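Local structure of putative nucleotide sugar epimerase/ dehydratase (Bordetella bronchiseptica, 2Q1S) at residues A[68-73]-A[218-223]; A[210-215]-A[348-353]; A[229-234]-A[363-368]. The protein binds NADH in a Rossmann fold and probably acts as a nucleotide-sugar epimerase or dehydratase in the making of the lipopolysaccharide O-antigen. All coordinates share one frame; numbering follows the deposited sequence.

Contact 1 (A[68-73]-A[218-223]); sequences SAEKIN and LGAGRW. With NAI (1,4-dihydronicotinamide adenine dinucleotide), chain B.
The carboxylate of Glu70 reaches across to a main-chain amide: Gly221 N donates to Glu70 OE2 at 2.8 Å in an almost perfectly straight bond (177°). The oxygen is met on its anti side, slightly out of the carboxylate plane. Glu70 CG lies beside its own backbone N (chi1 -66°), near the methyl group of Ala220, and the bend at chi2 turns the carboxylate to the amide. Lys367 forms a salt bridge to the same OE2, a second grip that would probably favour the ionised acid. Main chain meets main chain alongside, with Ser68 CA 3.9 Å from Gly221 CA. Gly221, with no side chain and a positive phi (85°), lets the two main chains come this close; the small Ala220 fits the same close approach. Residues 68-73 belong to the loop after strand 59-63 of the Rossmann fold, on the adenosine side of the bound NADH. Ser68 N donates straight to the ribose oxygen O2B of the cofactor at 3.2 Å, and Ser68 OG donates to the phosphate oxygen O1A at 2.6 Å. The methyl of Ala69 comes within 3.1 Å of ribose O3B, while Ser68 O accepts a bond from Arg232 NH1.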
loop_
_atom_site.group_PDB
_atom_site.type_symbol
_atom_site.label_atom_id
_atom_site.label_comp_id
_atom_site.label_asym_id
_atom_site.label_seq_id
_atom_site.Cartn_x
_atom_site.Cartn_y
_atom_site.Cartn_z
ATOM N N SER A 68 8.798 -5.633 18.948
ATOM C CA SER A 68 10.053 -4.885 19.038
ATOM C C SER A 68 10.131 -4.029 20.300
ATOM O O SER A 68 10.682 -2.942 20.259
ATOM C CB SER A 68 10.279 -4.044 17.783
ATOM O OG SER A 68 9.180 -3.164 17.553
ATOM N N ALA A 69 9.588 -4.562 21.399
ATOM C CA ALA A 69 9.410 -3.825 22.640
ATOM C C ALA A 69 9.609 -4.772 23.805
ATOM O O ALA A 69 9.617 -6.015 23.657
ATOM C CB ALA A 69 8.009 -3.225 22.682
ATOM N N GLU A 70 9.807 -4.166 24.982
ATOM C CA GLU A 70 9.953 -4.905 26.240
ATOM C C GLU A 70 8.806 -4.509 27.140
ATOM O O GLU A 70 8.435 -3.339 27.169
ATOM C CB GLU A 70 11.280 -4.570 26.939
ATOM C CG GLU A 70 12.533 -5.017 26.196
ATOM C CD GLU A 70 12.593 -6.525 26.041
ATOM O OE1 GLU A 70 12.384 -7.220 27.053
ATOM O OE2 GLU A 70 12.808 -7.019 24.914
ATOM N N LYS A 71 8.245 -5.497 27.843
ATOM C CA LYS A 71 7.151 -5.315 28.801
ATOM C C LYS A 71 7.479 -4.275 29.878
ATOM O O LYS A 71 6.571 -3.591 30.359
ATOM C CB LYS A 71 6.788 -6.664 29.431
ATOM C CG LYS A 71 5.523 -6.705 30.282
ATOM N N ILE A 72 8.758 -4.129 30.244
ATOM C CA ILE A 72 9.144 -3.111 31.250
ATOM C C ILE A 72 8.889 -1.685 30.816
ATOM O O ILE A 72 8.965 -0.765 31.617
ATOM C CB ILE A 72 10.608 -3.232 31.746
ATOM C CG1 ILE A 72 11.596 -3.057 30.573
ATOM C CG2 ILE A 72 10.773 -4.526 32.499
ATOM C CD1 ILE A 72 13.003 -2.625 31.046
ATOM N N ASN A 73 8.554 -1.503 29.548
ATOM C CA ASN A 73 8.154 -0.198 29.057
ATOM C C ASN A 73 6.654 0.057 29.103
ATOM O O ASN A 73 6.191 1.098 28.669
ATOM C CB ASN A 73 8.683 0.023 27.644
ATOM C CG ASN A 73 9.982 0.774 27.618
ATOM O OD1 ASN A 73 10.275 1.559 28.503
ATOM N ND2 ASN A 73 10.761 0.552 26.587
ATOM N N LEU A 218 18.361 -1.138 23.013
ATOM C CA LEU A 218 18.996 -2.019 22.023
ATOM C C LEU A 218 18.537 -3.453 22.267
ATOM O O LEU A 218 18.502 -3.896 23.410
ATOM C CB LEU A 218 20.528 -1.931 22.105
ATOM C CG LEU A 218 21.143 -0.542 21.843
ATOM C CD1 LEU A 218 22.648 -0.580 22.090
ATOM C CD2 LEU A 218 20.881 -0.019 20.427
ATOM N N GLY A 219 18.125 -4.155 21.193
ATOM C CA GLY A 219 17.739 -5.573 21.347
ATOM C C GLY A 219 16.293 -5.755 21.812
ATOM O O GLY A 219 15.865 -6.886 22.030
ATOM N N ALA A 220 15.538 -4.675 21.983
ATOM C CA ALA A 220 14.150 -4.807 22.433
ATOM C C ALA A 220 13.336 -5.749 21.530
ATOM O O ALA A 220 13.400 -5.661 20.302
ATOM C CB ALA A 220 13.481 -3.449 22.554
ATOM N N GLY A 221 12.587 -6.658 22.149
ATOM C CA GLY A 221 11.639 -7.527 21.432
ATOM C C GLY A 221 12.258 -8.780 20.851
ATOM O O GLY A 221 13.307 -9.228 21.310
ATOM N N ARG A 222 11.608 -9.339 19.834
ATOM C CA ARG A 222 12.022 -10.607 19.220
ATOM C C ARG A 222 13.079 -10.358 18.157
ATOM O O ARG A 222 13.152 -9.241 17.636
ATOM C CB ARG A 222 10.811 -11.293 18.585
ATOM C CG ARG A 222 9.633 -11.324 19.531
ATOM C CD ARG A 222 8.436 -12.113 19.019
ATOM N NE ARG A 222 7.248 -11.390 19.457
ATOM C CZ ARG A 222 6.069 -11.400 18.847
ATOM N NH1 ARG A 222 5.870 -12.150 17.765
ATOM N NH2 ARG A 222 5.088 -10.663 19.341
ATOM N N TRP A 223 13.885 -11.378 17.842
ATOM C CA TRP A 223 14.782 -11.337 16.695
ATOM C C TRP A 223 13.978 -11.093 15.405
ATOM O O TRP A 223 13.099 -11.868 15.053
ATOM C CB TRP A 223 15.517 -12.671 16.559
ATOM C CG TRP A 223 16.442 -12.711 15.418
ATOM C CD1 TRP A 223 16.298 -13.432 14.249
ATOM C CD2 TRP A 223 17.692 -12.018 15.317
ATOM N NE1 TRP A 223 17.398 -13.236 13.440
ATOM C CE2 TRP A 223 18.281 -12.394 14.078
ATOM C CE3 TRP A 223 18.392 -11.146 16.164
ATOM C CZ2 TRP A 223 19.518 -11.886 13.653
ATOM C CZ3 TRP A 223 19.635 -10.653 15.750
ATOM C CH2 TRP A 223 20.179 -11.015 14.500
HETATM P PA NAI B . 9.247 0.654 18.154
HETATM O O1A NAI B . 9.580 -0.565 17.373
HETATM O O2A NAI B . 9.913 0.864 19.534
HETATM O O5B NAI B . 7.722 0.833 18.321
HETATM C C5B NAI B . 6.728 0.154 17.546
HETATM C C4B NAI B . 5.823 -0.678 18.439
HETATM O O4B NAI B . 4.882 -1.364 17.621
HETATM C C3B NAI B . 6.631 -1.751 19.216
HETATM O O3B NAI B . 6.318 -1.674 20.617
HETATM C C2B NAI B . 6.091 -3.056 18.648
HETATM O O2B NAI B . 6.043 -4.207 19.547
HETATM C C1B NAI B . 4.674 -2.656 18.231
HETATM N N9A NAI B . 4.042 -3.552 17.278
HETATM C C8A NAI B . 4.631 -4.180 16.215
HETATM N N7A NAI B . 3.706 -4.880 15.555
HETATM C C5A NAI B . 2.493 -4.717 16.157
HETATM C C6A NAI B . 1.114 -5.186 15.966
HETATM N N6A NAI B . 0.754 -6.004 14.970
HETATM N N1A NAI B . 0.135 -4.776 16.832
HETATM C C2A NAI B . 0.481 -3.950 17.856
HETATM N N3A NAI B . 1.704 -3.459 18.116
HETATM C C4A NAI B . 2.759 -3.801 17.294
HETATM O O3 NAI B . 9.695 1.850 17.191
HETATM P PN NAI B . 9.483 3.452 17.368
HETATM O O1N NAI B . 10.680 4.140 16.940
HETATM O O2N NAI B . 8.844 3.644 18.719
HETATM O O5D NAI B . 8.283 3.713 16.282
HETATM C C5D NAI B . 7.010 4.261 16.665
HETATM C C4D NAI B . 6.350 4.798 15.394
HETATM O O4D NAI B . 7.107 5.881 14.911
HETATM C C3D NAI B . 6.369 3.790 14.244
HETATM O O3D NAI B . 5.103 3.881 13.578
HETATM C C2D NAI B . 7.502 4.245 13.375
HETATM O O2D NAI B . 7.313 3.832 11.995
HETATM C C1D NAI B . 7.425 5.740 13.510
HETATM N N1N NAI B . 8.661 6.420 13.223
HETATM C C2N NAI B . 9.739 6.386 14.073
HETATM C C3N NAI B . 10.910 7.077 13.775
HETATM C C7N NAI B . 12.124 7.038 14.698
HETATM O O7N NAI B . 13.108 7.685 14.385
HETATM N N7N NAI B . 12.014 6.303 15.834
HETATM C C4N NAI B . 10.983 7.884 12.607
HETATM C C5N NAI B . 9.832 7.927 11.769
HETATM C C6N NAI B . 8.686 7.217 12.123
#

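Contact 2 (A[210-215]-A[348-353]); sequences NVYGPG and RKTIEW. With NAI (1,4-dihydronicotinamide adenine dinucleotide), chain B.
At the end of strand 203-212, a parallel strand of the Rossmann sheet, the chain turns through Gly213, Pro214 and Gly215 and packs on helix 343-356. The indole of Trp353 lies under this turn, with CG anti to the backbone N (chi1 173°), and takes two CH-pi contacts on one face. Pro214 CB sits 3.9 Å from the centroid of the five-membered ring, 23° off its normal, and Gly215 CA sits 4.0 Å from the centroid of the six-membered ring. Between them Gly215 N approaches Trp353 CZ2 to 3.3 Å. The compact, rigid proline ring suits a broad aromatic face, and Gly215 suits a positive phi (98°). One helical turn back, Thr350 presses on Gly213: its OG1 lies 3.1 Å from Gly213 CA and its methyl CG2 leans on the same residue. That hydroxyl is hydrogen-bonded to Gly346 O within the helix, so it can face carbon here. Two residues before Gly213, Val211 N donates to the nicotinamide carboxamide oxygen O7N at 3.1 Å. Apolar and CH-pi contacts thus join helix to turn, and shape rather than charge sets the fit beside a strand that holds the nicotinamide end of the cofactor.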
loop_
_atom_site.group_PDB
_atom_site.type_symbol
_atom_site.label_atom_id
_atom_site.label_comp_id
_atom_site.label_asym_id
_atom_site.label_seq_id
_atom_site.Cartn_x
_atom_site.Cartn_y
_atom_site.Cartn_z
ATOM N N ASN A 210 14.419 10.307 12.828
ATOM C CA ASN A 210 15.604 10.452 13.656
ATOM C C ASN A 210 15.308 10.856 15.098
ATOM O O ASN A 210 15.996 11.711 15.695
ATOM C CB ASN A 210 16.590 11.376 12.950
ATOM C CG ASN A 210 17.077 10.762 11.652
ATOM O OD1 ASN A 210 17.594 9.634 11.651
ATOM N ND2 ASN A 210 16.931 11.476 10.581
ATOM N N VAL A 211 14.272 10.218 15.641
ATOM C CA VAL A 211 13.962 10.313 17.080
ATOM C C VAL A 211 15.041 9.607 17.907
ATOM O O VAL A 211 15.596 8.575 17.503
ATOM C CB VAL A 211 12.582 9.705 17.405
ATOM C CG1 VAL A 211 12.159 10.125 18.818
ATOM C CG2 VAL A 211 11.528 10.128 16.378
ATOM N N TYR A 212 15.362 10.174 19.069
ATOM C CA TYR A 212 16.296 9.495 19.964
ATOM C C TYR A 212 15.898 9.884 21.401
ATOM O O TYR A 212 15.202 10.895 21.608
ATOM C CB TYR A 212 17.751 9.914 19.667
ATOM C CG TYR A 212 18.009 11.329 20.093
ATOM C CD1 TYR A 212 17.564 12.385 19.304
ATOM C CD2 TYR A 212 18.609 11.612 21.330
ATOM C CE1 TYR A 212 17.768 13.728 19.712
ATOM C CE2 TYR A 212 18.814 12.915 21.756
ATOM C CZ TYR A 212 18.396 13.981 20.950
ATOM O OH TYR A 212 18.585 15.287 21.359
ATOM N N GLY A 213 16.295 9.066 22.363
ATOM C CA GLY A 213 16.107 9.432 23.758
ATOM C C GLY A 213 15.939 8.253 24.704
ATOM O O GLY A 213 16.135 7.091 24.328
ATOM N N PRO A 214 15.576 8.553 25.962
ATOM C CA PRO A 214 15.330 7.456 26.902
ATOM C C PRO A 214 14.235 6.504 26.422
ATOM O O PRO A 214 13.281 6.940 25.757
ATOM C CB PRO A 214 14.878 8.176 28.182
ATOM C CG PRO A 214 15.308 9.609 28.013
ATOM C CD PRO A 214 15.340 9.888 26.550
ATOM N N GLY A 215 14.376 5.223 26.741
ATOM C CA GLY A 215 13.317 4.259 26.454
ATOM C C GLY A 215 13.516 3.456 25.178
ATOM O O GLY A 215 12.801 2.483 24.974
ATOM N N ARG A 348 22.499 14.353 26.821
ATOM C CA ARG A 348 22.725 14.191 28.271
ATOM C C ARG A 348 21.621 13.396 28.939
ATOM O O ARG A 348 21.894 12.455 29.688
ATOM C CB ARG A 348 22.894 15.553 28.959
ATOM C CG ARG A 348 24.233 16.179 28.711
ATOM C CD ARG A 348 24.346 17.533 29.372
ATOM N NE ARG A 348 25.547 18.231 28.926
ATOM N N LYS A 349 20.369 13.751 28.649
ATOM C CA LYS A 349 19.229 13.039 29.204
ATOM C C LYS A 349 19.231 11.562 28.805
ATOM O O LYS A 349 18.961 10.692 29.622
ATOM C CB LYS A 349 17.908 13.714 28.813
ATOM C CG LYS A 349 17.608 14.944 29.657
ATOM C CD LYS A 349 16.481 15.786 29.087
ATOM C CE LYS A 349 16.112 16.968 30.008
ATOM N NZ LYS A 349 15.306 17.979 29.260
ATOM N N THR A 350 19.507 11.295 27.529
ATOM C CA THR A 350 19.565 9.929 27.007
ATOM C C THR A 350 20.676 9.095 27.617
ATOM O O THR A 350 20.441 7.956 28.035
ATOM C CB THR A 350 19.697 9.959 25.469
ATOM O OG1 THR A 350 18.666 10.787 24.945
ATOM C CG2 THR A 350 19.540 8.556 24.876
ATOM N N ILE A 351 21.871 9.673 27.698
ATOM C CA ILE A 351 23.032 9.023 28.306
ATOM C C ILE A 351 22.760 8.765 29.801
ATOM O O ILE A 351 23.028 7.681 30.317
ATOM C CB ILE A 351 24.297 9.881 28.068
ATOM C CG1 ILE A 351 24.659 9.891 26.568
ATOM C CG2 ILE A 351 25.500 9.405 28.961
ATOM C CD1 ILE A 351 25.449 11.122 26.108
ATOM N N GLU A 352 22.174 9.743 30.497
ATOM C CA GLU A 352 21.866 9.538 31.919
ATOM C C GLU A 352 20.973 8.319 32.080
ATOM O O GLU A 352 21.255 7.438 32.877
ATOM C CB GLU A 352 21.224 10.786 32.538
ATOM C CG GLU A 352 22.165 11.945 32.674
ATOM N N TRP A 353 19.915 8.237 31.262
ATOM C CA TRP A 353 19.004 7.099 31.344
ATOM C C TRP A 353 19.688 5.776 30.988
ATOM O O TRP A 353 19.445 4.746 31.627
ATOM C CB TRP A 353 17.775 7.326 30.439
ATOM C CG TRP A 353 16.884 6.115 30.342
ATOM C CD1 TRP A 353 15.839 5.774 31.168
ATOM C CD2 TRP A 353 16.947 5.091 29.335
ATOM N NE1 TRP A 353 15.241 4.602 30.714
ATOM C CE2 TRP A 353 15.926 4.145 29.624
ATOM C CE3 TRP A 353 17.783 4.874 28.228
ATOM C CZ2 TRP A 353 15.701 2.998 28.819
ATOM C CZ3 TRP A 353 17.554 3.720 27.413
ATOM C CH2 TRP A 353 16.545 2.789 27.754
HETATM P PA NAI B . 9.247 0.654 18.154
HETATM O O1A NAI B . 9.580 -0.565 17.373
HETATM O O2A NAI B . 9.913 0.864 19.534
HETATM O O5B NAI B . 7.722 0.833 18.321
HETATM C C5B NAI B . 6.728 0.154 17.546
HETATM C C4B NAI B . 5.823 -0.678 18.439
HETATM O O4B NAI B . 4.882 -1.364 17.621
HETATM C C3B NAI B . 6.631 -1.751 19.216
HETATM O O3B NAI B . 6.318 -1.674 20.617
HETATM C C2B NAI B . 6.091 -3.056 18.648
HETATM O O2B NAI B . 6.043 -4.207 19.547
HETATM C C1B NAI B . 4.674 -2.656 18.231
HETATM N N9A NAI B . 4.042 -3.552 17.278
HETATM C C8A NAI B . 4.631 -4.180 16.215
HETATM N N7A NAI B . 3.706 -4.880 15.555
HETATM C C5A NAI B . 2.493 -4.717 16.157
HETATM C C6A NAI B . 1.114 -5.186 15.966
HETATM N N6A NAI B . 0.754 -6.004 14.970
HETATM N N1A NAI B . 0.135 -4.776 16.832
HETATM C C2A NAI B . 0.481 -3.950 17.856
HETATM N N3A NAI B . 1.704 -3.459 18.116
HETATM C C4A NAI B . 2.759 -3.801 17.294
HETATM O O3 NAI B . 9.695 1.850 17.191
HETATM P PN NAI B . 9.483 3.452 17.368
HETATM O O1N NAI B . 10.680 4.140 16.940
HETATM O O2N NAI B . 8.844 3.644 18.719
HETATM O O5D NAI B . 8.283 3.713 16.282
HETATM C C5D NAI B . 7.010 4.261 16.665
HETATM C C4D NAI B . 6.350 4.798 15.394
HETATM O O4D NAI B . 7.107 5.881 14.911
HETATM C C3D NAI B . 6.369 3.790 14.244
HETATM O O3D NAI B . 5.103 3.881 13.578
HETATM C C2D NAI B . 7.502 4.245 13.375
HETATM O O2D NAI B . 7.313 3.832 11.995
HETATM C C1D NAI B . 7.425 5.740 13.510
HETATM N N1N NAI B . 8.661 6.420 13.223
HETATM C C2N NAI B . 9.739 6.386 14.073
HETATM C C3N NAI B . 10.910 7.077 13.775
HETATM C C7N NAI B . 12.124 7.038 14.698
HETATM O O7N NAI B . 13.108 7.685 14.385
HETATM N N7N NAI B . 12.014 6.303 15.834
HETATM C C4N NAI B . 10.983 7.884 12.607
HETATM C C5N NAI B . 9.832 7.927 11.769
HETATM C C6N NAI B . 8.686 7.217 12.123
#

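Contact 3 (A[229-234]-A[363-368]); sequences TVWRNV and QIMRKH. With NAI (1,4-dihydronicotinamide adenine dinucleotide), chain B.
Thr229 lays its methyl group over one face of the His368 imidazole, CG2 standing 3.7 Å from the ring centroid and 18° off the normal, a CH-pi contact. CG2 lies anti to the backbone N, while OG1, on the other branch, is hydrogen-bonded to Arg224 N; threonine serves both needs, one branch apolar and one polar. Lys367 CG lies over the opposite face of the imidazole, so the ring is held between two aliphatic groups, and its NE2 is hydrogen-bonded to Gly219 O, which fixes the rotation of the ring. Val230 divides its branches between two neighbours. Its CG2 meets His368 CB at 3.7 Å, and its CG1 meets Met365 CE at 3.9 Å. Met365 is bent at chi3 (77°), and its terminal methyl reaches Trp231 CH2 at 3.6 Å, the two side chains crossing at about a right angle. A flexible thioether suits this place, since it must turn to reach both a branched valine and the indole of Trp231. Trp231 is the centre of an inverse gamma turn, and its ring also makes a cation-pi contact with Lys241. Next along the chain, Arg232 NH2 donates to cofactor phosphate oxygen O2A at 3.0 Å, in the guanidinium plane, while its NE forms a salt bridge to Glu216. The chemistry is therefore split: apolar contacts anchor the loop before helix 234-243 on Met365 of helix 358-366 and on His368, just before helix 369-374, and the arginine on the same loop probably helps to balance the diphosphate charge.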
loop_
_atom_site.group_PDB
_atom_site.type_symbol
_atom_site.label_atom_id
_atom_site.label_comp_id
_atom_site.label_asym_id
_atom_site.label_seq_id
_atom_site.Cartn_x
_atom_site.Cartn_y
_atom_site.Cartn_z
ATOM N N THR A 229 18.179 -5.587 14.853
ATOM C CA THR A 229 17.335 -5.877 16.010
ATOM C C THR A 229 18.071 -5.422 17.278
ATOM O O THR A 229 17.482 -4.842 18.197
ATOM C CB THR A 229 17.012 -7.386 16.122
ATOM O OG1 THR A 229 16.041 -7.757 15.130
ATOM C CG2 THR A 229 16.453 -7.751 17.517
ATOM N N VAL A 230 19.375 -5.678 17.301
ATOM C CA VAL A 230 20.216 -5.205 18.416
ATOM C C VAL A 230 20.587 -3.724 18.214
ATOM O O VAL A 230 20.169 -2.870 18.988
ATOM C CB VAL A 230 21.448 -6.085 18.610
ATOM C CG1 VAL A 230 22.315 -5.488 19.723
ATOM C CG2 VAL A 230 21.010 -7.499 19.009
ATOM N N TRP A 231 21.313 -3.445 17.128
ATOM C CA TRP A 231 21.830 -2.123 16.794
ATOM C C TRP A 231 20.765 -1.340 16.052
ATOM O O TRP A 231 20.837 -1.142 14.840
ATOM C CB TRP A 231 23.120 -2.282 15.964
ATOM C CG TRP A 231 24.086 -3.262 16.605
ATOM C CD1 TRP A 231 24.459 -4.501 16.145
ATOM C CD2 TRP A 231 24.723 -3.102 17.879
ATOM N NE1 TRP A 231 25.336 -5.104 17.048
ATOM C CE2 TRP A 231 25.520 -4.260 18.114
ATOM C CE3 TRP A 231 24.738 -2.069 18.827
ATOM C CZ2 TRP A 231 26.290 -4.415 19.275
ATOM C CZ3 TRP A 231 25.497 -2.221 19.978
ATOM C CH2 TRP A 231 26.270 -3.388 20.189
ATOM N N ARG A 232 19.786 -0.867 16.812
ATOM C CA ARG A 232 18.548 -0.311 16.249
ATOM C C ARG A 232 18.733 0.963 15.459
ATOM O O ARG A 232 18.091 1.152 14.419
ATOM C CB ARG A 232 17.547 -0.008 17.359
ATOM C CG ARG A 232 16.940 -1.220 18.012
ATOM C CD ARG A 232 16.115 -0.756 19.208
ATOM N NE ARG A 232 15.036 0.215 18.942
ATOM C CZ ARG A 232 13.740 -0.067 19.050
ATOM N NH1 ARG A 232 13.372 -1.329 19.319
ATOM N NH2 ARG A 232 12.820 0.893 18.950
ATOM N N ASN A 233 19.563 1.857 15.998
ATOM C CA ASN A 233 19.738 3.192 15.436
ATOM C C ASN A 233 21.079 3.736 15.923
ATOM O O ASN A 233 21.625 3.249 16.918
ATOM C CB ASN A 233 18.596 4.086 15.925
ATOM C CG ASN A 233 17.345 3.947 15.076
ATOM O OD1 ASN A 233 17.377 4.199 13.864
ATOM N ND2 ASN A 233 16.228 3.594 15.701
ATOM N N VAL A 234 21.587 4.748 15.225
ATOM C CA VAL A 234 22.938 5.246 15.452
ATOM C C VAL A 234 23.121 5.805 16.869
ATOM O O VAL A 234 24.120 5.516 17.519
ATOM C CB VAL A 234 23.396 6.243 14.361
ATOM C CG1 VAL A 234 22.477 7.484 14.301
ATOM C CG2 VAL A 234 24.885 6.601 14.502
ATOM N N GLN A 363 21.255 -7.240 29.392
ATOM C CA GLN A 363 20.548 -8.521 29.500
ATOM C C GLN A 363 19.568 -8.707 28.332
ATOM O O GLN A 363 19.411 -9.813 27.802
ATOM C CB GLN A 363 19.793 -8.603 30.826
ATOM C CG GLN A 363 19.375 -10.016 31.239
ATOM N N ILE A 364 18.914 -7.615 27.942
ATOM C CA ILE A 364 18.001 -7.636 26.802
ATOM C C ILE A 364 18.755 -7.938 25.498
ATOM O O ILE A 364 18.356 -8.832 24.741
ATOM C CB ILE A 364 17.189 -6.323 26.769
ATOM C CG1 ILE A 364 16.225 -6.329 27.970
ATOM C CG2 ILE A 364 16.467 -6.145 25.425
ATOM C CD1 ILE A 364 15.625 -4.994 28.353
ATOM N N MET A 365 19.857 -7.219 25.267
ATOM C CA MET A 365 20.727 -7.429 24.095
ATOM C C MET A 365 21.234 -8.853 23.988
ATOM O O MET A 365 21.304 -9.403 22.894
ATOM C CB MET A 365 21.933 -6.493 24.136
ATOM C CG MET A 365 21.574 -5.012 23.987
ATOM S SD MET A 365 22.995 -3.960 24.428
ATOM C CE MET A 365 24.027 -4.089 22.965
ATOM N N ARG A 366 21.587 -9.447 25.125
ATOM C CA ARG A 366 22.195 -10.781 25.136
ATOM C C ARG A 366 21.245 -11.890 24.697
ATOM O O ARG A 366 21.680 -12.987 24.348
ATOM C CB ARG A 366 22.774 -11.077 26.518
ATOM C CG ARG A 366 24.173 -10.502 26.722
ATOM N N LYS A 367 19.943 -11.602 24.665
ATOM C CA LYS A 367 19.019 -12.648 24.264
ATOM C C LYS A 367 19.242 -13.005 22.791
ATOM O O LYS A 367 18.864 -14.087 22.351
ATOM C CB LYS A 367 17.566 -12.277 24.573
ATOM C CG LYS A 367 16.951 -11.343 23.605
ATOM C CD LYS A 367 15.460 -11.156 23.881
ATOM C CE LYS A 367 15.129 -9.706 24.071
ATOM N NZ LYS A 367 13.651 -9.498 24.137
ATOM N N HIS A 368 19.858 -12.080 22.049
ATOM C CA HIS A 368 20.123 -12.244 20.624
ATOM C C HIS A 368 21.544 -12.700 20.273
ATOM O O HIS A 368 21.891 -12.755 19.096
ATOM C CB HIS A 368 19.818 -10.945 19.869
ATOM C CG HIS A 368 18.469 -10.371 20.172
ATOM N ND1 HIS A 368 17.291 -10.968 19.767
ATOM C CD2 HIS A 368 18.110 -9.230 20.809
ATOM C CE1 HIS A 368 16.267 -10.225 20.157
ATOM N NE2 HIS A 368 16.738 -9.177 20.812
HETATM P PA NAI B . 9.247 0.654 18.154
HETATM O O1A NAI B . 9.580 -0.565 17.373
HETATM O O2A NAI B . 9.913 0.864 19.534
HETATM O O5B NAI B . 7.722 0.833 18.321
HETATM C C5B NAI B . 6.728 0.154 17.546
HETATM C C4B NAI B . 5.823 -0.678 18.439
HETATM O O4B NAI B . 4.882 -1.364 17.621
HETATM C C3B NAI B . 6.631 -1.751 19.216
HETATM O O3B NAI B . 6.318 -1.674 20.617
HETATM C C2B NAI B . 6.091 -3.056 18.648
HETATM O O2B NAI B . 6.043 -4.207 19.547
HETATM C C1B NAI B . 4.674 -2.656 18.231
HETATM N N9A NAI B . 4.042 -3.552 17.278
HETATM C C8A NAI B . 4.631 -4.180 16.215
HETATM N N7A NAI B . 3.706 -4.880 15.555
HETATM C C5A NAI B . 2.493 -4.717 16.157
HETATM C C6A NAI B . 1.114 -5.186 15.966
HETATM N N6A NAI B . 0.754 -6.004 14.970
HETATM N N1A NAI B . 0.135 -4.776 16.832
HETATM C C2A NAI B . 0.481 -3.950 17.856
HETATM N N3A NAI B . 1.704 -3.459 18.116
HETATM C C4A NAI B . 2.759 -3.801 17.294
HETATM O O3 NAI B . 9.695 1.850 17.191
HETATM P PN NAI B . 9.483 3.452 17.368
HETATM O O1N NAI B . 10.680 4.140 16.940
HETATM O O2N NAI B . 8.844 3.644 18.719
HETATM O O5D NAI B . 8.283 3.713 16.282
HETATM C C5D NAI B . 7.010 4.261 16.665
HETATM C C4D NAI B . 6.350 4.798 15.394
HETATM O O4D NAI B . 7.107 5.881 14.911
HETATM C C3D NAI B . 6.369 3.790 14.244
HETATM O O3D NAI B . 5.103 3.881 13.578
HETATM C C2D NAI B . 7.502 4.245 13.375
HETATM O O2D NAI B . 7.313 3.832 11.995
HETATM C C1D NAI B . 7.425 5.740 13.510
HETATM N N1N NAI B . 8.661 6.420 13.223
HETATM C C2N NAI B . 9.739 6.386 14.073
HETATM C C3N NAI B . 10.910 7.077 13.775
HETATM C C7N NAI B . 12.124 7.038 14.698
HETATM O O7N NAI B . 13.108 7.685 14.385
HETATM N N7N NAI B . 12.014 6.303 15.834
HETATM C C4N NAI B . 10.983 7.884 12.607
HETATM C C5N NAI B . 9.832 7.927 11.769
HETATM C C6N NAI B . 8.686 7.217 12.123
#

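Contacts 1 and 3 are close neighbours, with centres about 9 Å apart, and contact 2 lies about 16 Å from the centre of each. One side of all three comes from the chain between the end of strand 203-212 and helix 234-243, in the order 210-215, 218-223, 229-234. Contact 1 pairs this run with the loop after strand 59-63; contacts 2 and 3 pair it with the consecutive helices 343-356 and 358-366. The Glu70–Lys367 salt bridge ties contact 1 to contact 3, and Asn73 ND2 probably bonds to Gly215 O of contact 2. One segment of each touches the NADH: 68-73 at adenosine ribose and diphosphate, 229-234 at the diphosphate, 210-215 at the nicotinamide, with the helices packed behind the last two.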